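PDB 2V7S: putative lipoprotein LppA from Mycobacterium tuberculosis, which is of unknown function but belongs to a family of lipoproteins confined to pathogenic mycobacteria and is probably attached to the cell membrane by a lipid anchor. Local coordinates for residues A[57-62]-A[188-193]; A[124-129]-A[173-178]. All coordinates share one frame; numbering follows the deposited sequence.

Contact 1: residues A[57-62]-A[188-193]; sequences GSYEAA and FLLQKV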
ATOM      1  N   GLY A  57       5.149  21.262   2.872  1.00 21.88           N
ATOM      2  CA  GLY A  57       5.900  21.774   4.014  1.00 21.14           C
ATOM      3  C   GLY A  57       5.967  20.778   5.153  1.00 20.61           C
ATOM      4  O   GLY A  57       5.397  19.698   5.053  1.00 19.89           O
ATOM      5  N   SER A  58       6.654  21.156   6.240  1.00 20.11           N
ATOM      6  CA  SER A  58       6.989  20.234   7.341  1.00 18.65           C
ATOM      7  C   SER A  58       5.890  20.124   8.380  1.00 18.80           C
ATOM      8  O   SER A  58       5.080  21.024   8.551  1.00 18.31           O
ATOM      9  CB  SER A  58       8.283  20.667   8.053  1.00 18.33           C
ATOM     10  OG  SER A  58       8.073  21.940   8.664  1.00 18.79           O
ATOM     11  N   TYR A  59       5.894  18.992   9.054  1.00 18.82           N
ATOM     12  CA  TYR A  59       5.096  18.758  10.230  1.00 18.87           C
ATOM     13  C   TYR A  59       5.409  19.800  11.298  1.00 19.33           C
ATOM     14  O   TYR A  59       4.521  20.279  11.949  1.00 19.58           O
ATOM     15  CB  TYR A  59       5.459  17.378  10.743  1.00 19.63           C
ATOM     16  CG  TYR A  59       5.137  17.148  12.184  1.00 19.48           C
ATOM     17  CD1 TYR A  59       6.125  17.237  13.167  1.00 20.47           C
ATOM     18  CD2 TYR A  59       3.862  16.783  12.548  1.00 20.22           C
ATOM     19  CE1 TYR A  59       5.832  16.984  14.519  1.00 23.00           C
ATOM     20  CE2 TYR A  59       3.549  16.537  13.865  1.00 21.52           C
ATOM     21  CZ  TYR A  59       4.519  16.645  14.843  1.00 22.36           C
ATOM     22  OH  TYR A  59       4.150  16.369  16.137  1.00 25.91           O
ATOM     23  N   GLU A  60       6.689  20.135  11.467  1.00 19.23           N
ATOM     24  CA  GLU A  60       7.115  21.105  12.484  1.00 20.36           C
ATOM     25  C   GLU A  60       6.519  22.475  12.208  1.00 19.08           C
ATOM     26  O   GLU A  60       6.065  23.129  13.126  1.00 18.56           O
ATOM     27  CB  GLU A  60       8.652  21.220  12.523  1.00 20.79           C
ATOM     28  CG  GLU A  60       9.371  19.956  13.087  1.00 22.49           C
ATOM     29  CD  GLU A  60       9.595  18.822  12.040  1.00 25.32           C
ATOM     30  OE1 GLU A  60       9.064  18.892  10.910  1.00 21.77           O
ATOM     31  OE2 GLU A  60      10.315  17.841  12.354  1.00 23.30           O
ATOM     32  N   ALA A  61       6.505  22.902  10.945  1.00 17.28           N
ATOM     33  CA  ALA A  61       5.890  24.200  10.616  1.00 17.23           C
ATOM     34  C   ALA A  61       4.382  24.136  10.830  1.00 17.66           C
ATOM     35  O   ALA A  61       3.772  25.066  11.348  1.00 18.25           O
ATOM     36  CB  ALA A  61       6.197  24.629   9.153  1.00 16.72           C
ATOM     37  N   ALA A  62       3.772  23.052  10.392  1.00 16.61           N
ATOM     38  CA  ALA A  62       2.320  22.899  10.526  1.00 18.42           C
ATOM     39  C   ALA A  62       1.851  22.931  11.972  1.00 18.38           C
ATOM     40  O   ALA A  62       0.766  23.414  12.236  1.00 19.39           O
ATOM     41  CB  ALA A  62       1.894  21.588   9.909  1.00 18.39           C
ATOM     42  N   PHE A 188       1.772  15.533   7.483  1.00 21.43           N
ATOM     43  CA  PHE A 188       2.879  16.297   6.841  1.00 19.70           C
ATOM     44  C   PHE A 188       4.141  15.505   7.050  1.00 19.07           C
ATOM     45  O   PHE A 188       4.296  14.907   8.078  1.00 18.43           O
ATOM     46  CB  PHE A 188       3.099  17.693   7.486  1.00 19.18           C
ATOM     47  CG  PHE A 188       1.956  18.660   7.284  1.00 18.97           C
ATOM     48  CD1 PHE A 188       0.798  18.554   8.061  1.00 20.31           C
ATOM     49  CD2 PHE A 188       2.024  19.666   6.311  1.00 20.50           C
ATOM     50  CE1 PHE A 188      -0.299  19.424   7.859  1.00 19.95           C
ATOM     51  CE2 PHE A 188       0.939  20.575   6.120  1.00 21.06           C
ATOM     52  CZ  PHE A 188      -0.226  20.435   6.923  1.00 19.88           C
ATOM     53  N   LEU A 189       5.031  15.515   6.063  1.00 18.02           N
ATOM     54  CA  LEU A 189       6.373  14.967   6.198  1.00 17.16           C
ATOM     55  C   LEU A 189       7.146  15.719   7.260  1.00 18.02           C
ATOM     56  O   LEU A 189       7.083  16.949   7.343  1.00 17.87           O
ATOM     57  CB  LEU A 189       7.128  15.107   4.848  1.00 16.63           C
ATOM     58  CG  LEU A 189       6.546  14.472   3.572  1.00 16.18           C
ATOM     59  CD1 LEU A 189       7.429  14.714   2.335  1.00 15.66           C
ATOM     60  CD2 LEU A 189       6.447  12.955   3.830  1.00 13.75           C
ATOM     61  N   LEU A 190       7.918  14.984   8.057  1.00 18.08           N
ATOM     62  CA  LEU A 190       8.855  15.599   8.964  1.00 18.15           C
ATOM     63  C   LEU A 190       9.901  16.409   8.181  1.00 17.77           C
ATOM     64  O   LEU A 190      10.262  16.029   7.073  1.00 17.29           O
ATOM     65  CB  LEU A 190       9.560  14.477   9.750  1.00 18.79           C
ATOM     66  CG  LEU A 190       8.650  13.513  10.545  1.00 20.35           C
ATOM     67  CD1 LEU A 190       9.465  12.381  11.196  1.00 21.21           C
ATOM     68  CD2 LEU A 190       7.862  14.271  11.627  1.00 22.56           C
ATOM     69  N   GLN A 191      10.397  17.506   8.751  1.00 17.74           N
ATOM     70  CA  GLN A 191      11.463  18.249   8.090  1.00 18.79           C
ATOM     71  C   GLN A 191      12.677  17.361   7.731  1.00 18.41           C
ATOM     72  O   GLN A 191      13.280  17.538   6.683  1.00 17.87           O
ATOM     73  CB  GLN A 191      11.899  19.486   8.897  1.00 18.65           C
ATOM     74  CG  GLN A 191      13.026  20.247   8.195  1.00 20.38           C
ATOM     75  CD  GLN A 191      12.532  20.872   6.905  1.00 21.40           C
ATOM     76  OE1 GLN A 191      11.403  21.367   6.853  1.00 22.44           O
ATOM     77  NE2 GLN A 191      13.355  20.864   5.873  1.00 21.79           N
ATOM     78  N   LYS A 192      12.999  16.363   8.548  1.00 19.65           N
ATOM     79  CA  LYS A 192      14.142  15.488   8.196  1.00 20.23           C
ATOM     80  C   LYS A 192      13.956  14.725   6.872  1.00 20.33           C
ATOM     81  O   LYS A 192      14.931  14.468   6.140  1.00 20.68           O
ATOM     82  CB  LYS A 192      14.473  14.538   9.343  1.00 21.73           C
ATOM     83  CG  LYS A 192      13.339  13.603   9.772  1.00 23.93           C
ATOM     84  CD  LYS A 192      13.944  12.527  10.703  1.00 32.22           C
ATOM     85  CE  LYS A 192      12.920  11.504  11.134  1.00 32.00           C
ATOM     86  NZ  LYS A 192      13.490  10.608  12.206  1.00 38.90           N
ATOM     87  N   VAL A 193      12.703  14.375   6.556  1.00 19.28           N
ATOM     88  CA  VAL A 193      12.374  13.785   5.241  1.00 19.00           C
ATOM     89  C   VAL A 193      12.448  14.821   4.116  1.00 18.53           C
ATOM     90  O   VAL A 193      12.968  14.538   3.018  1.00 16.97           O
ATOM     91  CB  VAL A 193      10.999  13.019   5.273  1.00 19.08           C
ATOM     92  CG1 VAL A 193      10.689  12.360   3.932  1.00 17.83           C
ATOM     93  CG2 VAL A 193      11.022  11.967   6.402  1.00 19.55           C
TER
HETATM   94  O   HOH W   1       4.520  17.260   3.876  1.00 14.44           O
HETATM   95  O   HOH W   2      12.220  16.252  11.420  1.00 20.21           O

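Contact 2: residues A[124-129]-A[173-178]; sequences ATFSAE and LLQIKF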
ATOM      1  N   ALA A 124     -13.595  28.726  32.492  1.00 17.57           N
ATOM      2  CA  ALA A 124     -14.983  28.457  32.892  1.00 17.88           C
ATOM      3  C   ALA A 124     -15.641  27.475  31.932  1.00 17.93           C
ATOM      4  O   ALA A 124     -15.217  27.360  30.750  1.00 18.46           O
ATOM      5  CB  ALA A 124     -15.784  29.757  32.928  1.00 18.74           C
ATOM      6  N   THR A 125     -16.671  26.775  32.405  1.00 17.73           N
ATOM      7  CA  THR A 125     -17.462  25.972  31.470  1.00 18.88           C
ATOM      8  C   THR A 125     -18.425  26.918  30.720  1.00 18.75           C
ATOM      9  O   THR A 125     -18.717  28.022  31.200  1.00 18.20           O
ATOM     10  CB  THR A 125     -18.220  24.837  32.171  1.00 18.97           C
ATOM     11  OG1 THR A 125     -19.060  25.362  33.190  1.00 18.85           O
ATOM     12  CG2 THR A 125     -17.225  23.852  32.813  1.00 19.69           C
ATOM     13  N   PHE A 126     -18.924  26.457  29.583  1.00 17.14           N
ATOM     14  CA  PHE A 126     -19.827  27.228  28.738  1.00 17.62           C
ATOM     15  C   PHE A 126     -21.260  26.825  29.048  1.00 17.98           C
ATOM     16  O   PHE A 126     -21.537  25.640  29.252  1.00 16.95           O
ATOM     17  CB  PHE A 126     -19.548  26.875  27.269  1.00 17.66           C
ATOM     18  CG  PHE A 126     -18.194  27.298  26.785  1.00 19.86           C
ATOM     19  CD1 PHE A 126     -17.125  26.415  26.798  1.00 18.85           C
ATOM     20  CD2 PHE A 126     -17.991  28.579  26.250  1.00 21.78           C
ATOM     21  CE1 PHE A 126     -15.856  26.804  26.318  1.00 19.26           C
ATOM     22  CE2 PHE A 126     -16.712  28.982  25.788  1.00 20.50           C
ATOM     23  CZ  PHE A 126     -15.642  28.074  25.820  1.00 19.78           C
ATOM     24  N   SER A 127     -22.163  27.805  29.099  1.00 18.88           N
ATOM     25  CA  SER A 127     -23.600  27.524  29.036  1.00 19.43           C
ATOM     26  C   SER A 127     -23.915  27.040  27.612  1.00 19.50           C
ATOM     27  O   SER A 127     -23.051  27.080  26.735  1.00 18.58           O
ATOM     28  CB  SER A 127     -24.397  28.797  29.322  1.00 19.58           C
ATOM     29  OG  SER A 127     -24.216  29.693  28.224  1.00 20.49           O
ATOM     30  N   ALA A 128     -25.154  26.593  27.382  1.00 19.79           N
ATOM     31  CA  ALA A 128     -25.594  26.191  26.032  1.00 20.77           C
ATOM     32  C   ALA A 128     -25.466  27.326  25.021  1.00 21.16           C
ATOM     33  O   ALA A 128     -24.942  27.133  23.911  1.00 20.60           O
ATOM     34  CB  ALA A 128     -27.041  25.651  26.075  1.00 20.80           C
ATOM     35  N   GLU A 129     -25.883  28.525  25.417  1.00 20.82           N
ATOM     36  CA  GLU A 129     -25.798  29.689  24.512  1.00 21.50           C
ATOM     37  C   GLU A 129     -24.347  30.077  24.197  1.00 21.19           C
ATOM     38  O   GLU A 129     -23.986  30.326  23.033  1.00 20.72           O
ATOM     39  CB  GLU A 129     -26.543  30.884  25.110  1.00 21.49           C
ATOM     40  CG  GLU A 129     -27.160  31.824  24.097  1.00 25.52           C
ATOM     41  N   LEU A 173     -14.119  21.134  20.212  1.00 19.35           N
ATOM     42  CA  LEU A 173     -14.402  21.833  21.426  1.00 21.42           C
ATOM     43  C   LEU A 173     -15.261  20.878  22.251  1.00 20.64           C
ATOM     44  O   LEU A 173     -16.402  20.591  21.890  1.00 20.13           O
ATOM     45  CB  LEU A 173     -15.153  23.141  21.094  1.00 21.19           C
ATOM     46  CG  LEU A 173     -15.559  24.088  22.216  1.00 23.94           C
ATOM     47  CD1 LEU A 173     -14.294  24.735  22.752  1.00 21.50           C
ATOM     48  CD2 LEU A 173     -16.523  25.179  21.692  1.00 24.02           C
ATOM     49  N   LEU A 174     -14.696  20.361  23.344  1.00 20.29           N
ATOM     50  CA  LEU A 174     -15.358  19.370  24.141  1.00 19.99           C
ATOM     51  C   LEU A 174     -15.423  19.821  25.586  1.00 19.28           C
ATOM     52  O   LEU A 174     -14.441  20.284  26.137  1.00 19.68           O
ATOM     53  CB  LEU A 174     -14.602  18.030  24.054  1.00 19.30           C
ATOM     54  CG  LEU A 174     -15.053  16.879  24.959  1.00 19.98           C
ATOM     55  CD1 LEU A 174     -16.421  16.339  24.592  1.00 17.90           C
ATOM     56  CD2 LEU A 174     -14.025  15.755  24.897  1.00 21.02           C
ATOM     57  N   GLN A 175     -16.575  19.632  26.200  1.00 18.37           N
ATOM     58  CA  GLN A 175     -16.765  19.977  27.587  1.00 17.62           C
ATOM     59  C   GLN A 175     -17.495  18.858  28.262  1.00 18.19           C
ATOM     60  O   GLN A 175     -18.631  18.536  27.880  1.00 17.48           O
ATOM     61  CB  GLN A 175     -17.601  21.239  27.715  1.00 17.68           C
ATOM     62  CG  GLN A 175     -18.041  21.566  29.169  1.00 17.53           C
ATOM     63  CD  GLN A 175     -18.827  22.859  29.233  1.00 17.67           C
ATOM     64  OE1 GLN A 175     -20.021  22.904  29.608  1.00 21.32           O
ATOM     65  NE2 GLN A 175     -18.186  23.900  28.863  1.00 14.04           N
ATOM     66  N   ILE A 176     -16.855  18.269  29.259  1.00 17.11           N
ATOM     67  CA  ILE A 176     -17.544  17.376  30.139  1.00 18.90           C
ATOM     68  C   ILE A 176     -17.596  18.058  31.523  1.00 18.66           C
ATOM     69  O   ILE A 176     -18.628  18.675  31.896  1.00 18.75           O
ATOM     70  CB  ILE A 176     -16.864  15.962  30.172  1.00 18.83           C
ATOM     71  CG1 ILE A 176     -16.551  15.471  28.756  1.00 21.88           C
ATOM     72  CG2 ILE A 176     -17.712  14.947  30.971  1.00 21.60           C
ATOM     73  CD1 ILE A 176     -17.769  15.284  27.900  1.00 25.51           C
ATOM     74  N   LYS A 177     -16.502  17.934  32.279  1.00 18.34           N
ATOM     75  CA  LYS A 177     -16.377  18.596  33.589  1.00 18.50           C
ATOM     76  C   LYS A 177     -15.710  19.967  33.413  1.00 18.35           C
ATOM     77  O   LYS A 177     -15.945  20.902  34.189  1.00 19.07           O
ATOM     78  CB  LYS A 177     -15.596  17.699  34.562  1.00 18.58           C
ATOM     79  CG  LYS A 177     -16.298  16.382  34.824  1.00 20.81           C
ATOM     80  CD  LYS A 177     -15.657  15.587  35.943  1.00 25.38           C
ATOM     81  CE  LYS A 177     -16.478  14.351  36.245  1.00 28.79           C
ATOM     82  NZ  LYS A 177     -16.465  14.056  37.709  1.00 29.11           N
ATOM     83  N   PHE A 178     -14.907  20.090  32.361  1.00 17.57           N
ATOM     84  CA  PHE A 178     -14.179  21.335  32.028  1.00 17.31           C
ATOM     85  C   PHE A 178     -14.084  21.349  30.506  1.00 17.42           C
ATOM     86  O   PHE A 178     -14.264  20.298  29.894  1.00 17.46           O
ATOM     87  CB  PHE A 178     -12.777  21.371  32.669  1.00 17.01           C
ATOM     88  CG  PHE A 178     -11.931  20.130  32.398  1.00 18.12           C
ATOM     89  CD1 PHE A 178     -12.027  19.035  33.216  1.00 16.98           C
ATOM     90  CD2 PHE A 178     -11.036  20.096  31.310  1.00 20.60           C
ATOM     91  CE1 PHE A 178     -11.284  17.873  32.962  1.00 19.59           C
ATOM     92  CE2 PHE A 178     -10.255  18.950  31.058  1.00 19.60           C
ATOM     93  CZ  PHE A 178     -10.402  17.830  31.865  1.00 15.79           C
TER

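Contact 1: residues A[57-62]-A[188-193]
A62 sets its methyl over the ring of F188 in a CH-pi contact, CB lying 3.6 Å from the ring centroid and almost on the ring normal, where the first turn of helix 59-80 meets the edge strand 188-189 of the small antiparallel sheet. A side chain this small lets the helix come down onto the ring. With CG anti to its carbonyl carbon (chi1 -66°), F188 carries the ring beneath the helix, and G57 O meets the ring edge in its plane, 3.6 Å from F188 CD2. Y59 and L190 lie side by side and point the same way, Y59 CD1 to L190 CD2 at 3.8 Å; the tyrosine adds a hydroxyl that bonds to R99 O. E60 and Q191 instead cross at about a right angle.

Polar groups join the two segments. Y59 N, at the start of the helix, donates to L189 O at 2.9 Å. S58 suits the N-cap because its short side chain turns back to accept from A61 N. Water 1 bridges G57 O and L189 N. The bend at chi2 of E60 (83°) brings its carboxylate round to the start of helix 191-194: water 2 links E60 OE2 to K192 N, while E60 OE1 accepts from Q191 N on its syn side at 2.9 Å.

Contact 2: residues A[124-129]-A[173-178]
F126 and Q175 bring the loop before helix 128-143 against the end of strand 169-175, one of the inner strands of the large antiparallel sheet, which has this helix packed on it. The apolar part of the contact rests on F126. Its ring is directed inward by a first torsion of -66°, which puts CG anti to the carbonyl carbon, and F126 CE1 comes to 4.4 Å from L173 CD1, a loose approach at an oblique angle. L173, a branched and wholly apolar residue, suits a strand face covered by a helix: F131 and A134 of helix 128-143 touch both it and F126. F122 also meets the F126 ring edge-to-face, so a large aromatic residue here ties the loop into the core.

The amide of Q175 forms the polar part. Its chain leaves the strand with CG anti to the backbone N (chi1 171°) and stays extended, long enough to reach the backbone of F126. The amide group is nearly coplanar with the phenyl ring, 11° apart, and lies at the ring edge. F126 O has a clear partner in R160 NE, from the neighbouring strand 160-166.

The threonine adds van der Waals contact on the exposed side. T125 turns its beta-branched side chain toward the turn after the strand, and its CB packs against the Q175 amide, 3.6 Å from Q175 CD. The methyl reaches further along that turn, T125 CG2 lying 3.5 Å from K177 O and 4.0 Å from F178 CA.

Overall arrangement
Contacts 1 and 2 lie on opposite sides of the chain's centre, their own centres 33 Å apart and nearest atoms about 17 Å apart. They share no secondary-structure element: contact 1 joins helix 59-80 to the three-stranded sheet and the short helix 191-194, whereas contact 2 joins the approach to helix 128-143 to the six-stranded sheet. Along the sequence the second is nested inside the loop closed by the first. Contact 1 is largely buried and combines apolar packing with direct and water-bridged hydrogen bonds, most of them at helix starts. Contact 2 is smaller and only partly buried, with inward-facing phenylalanine and leucine, a glutamine amide against the loop and an exposed threonine.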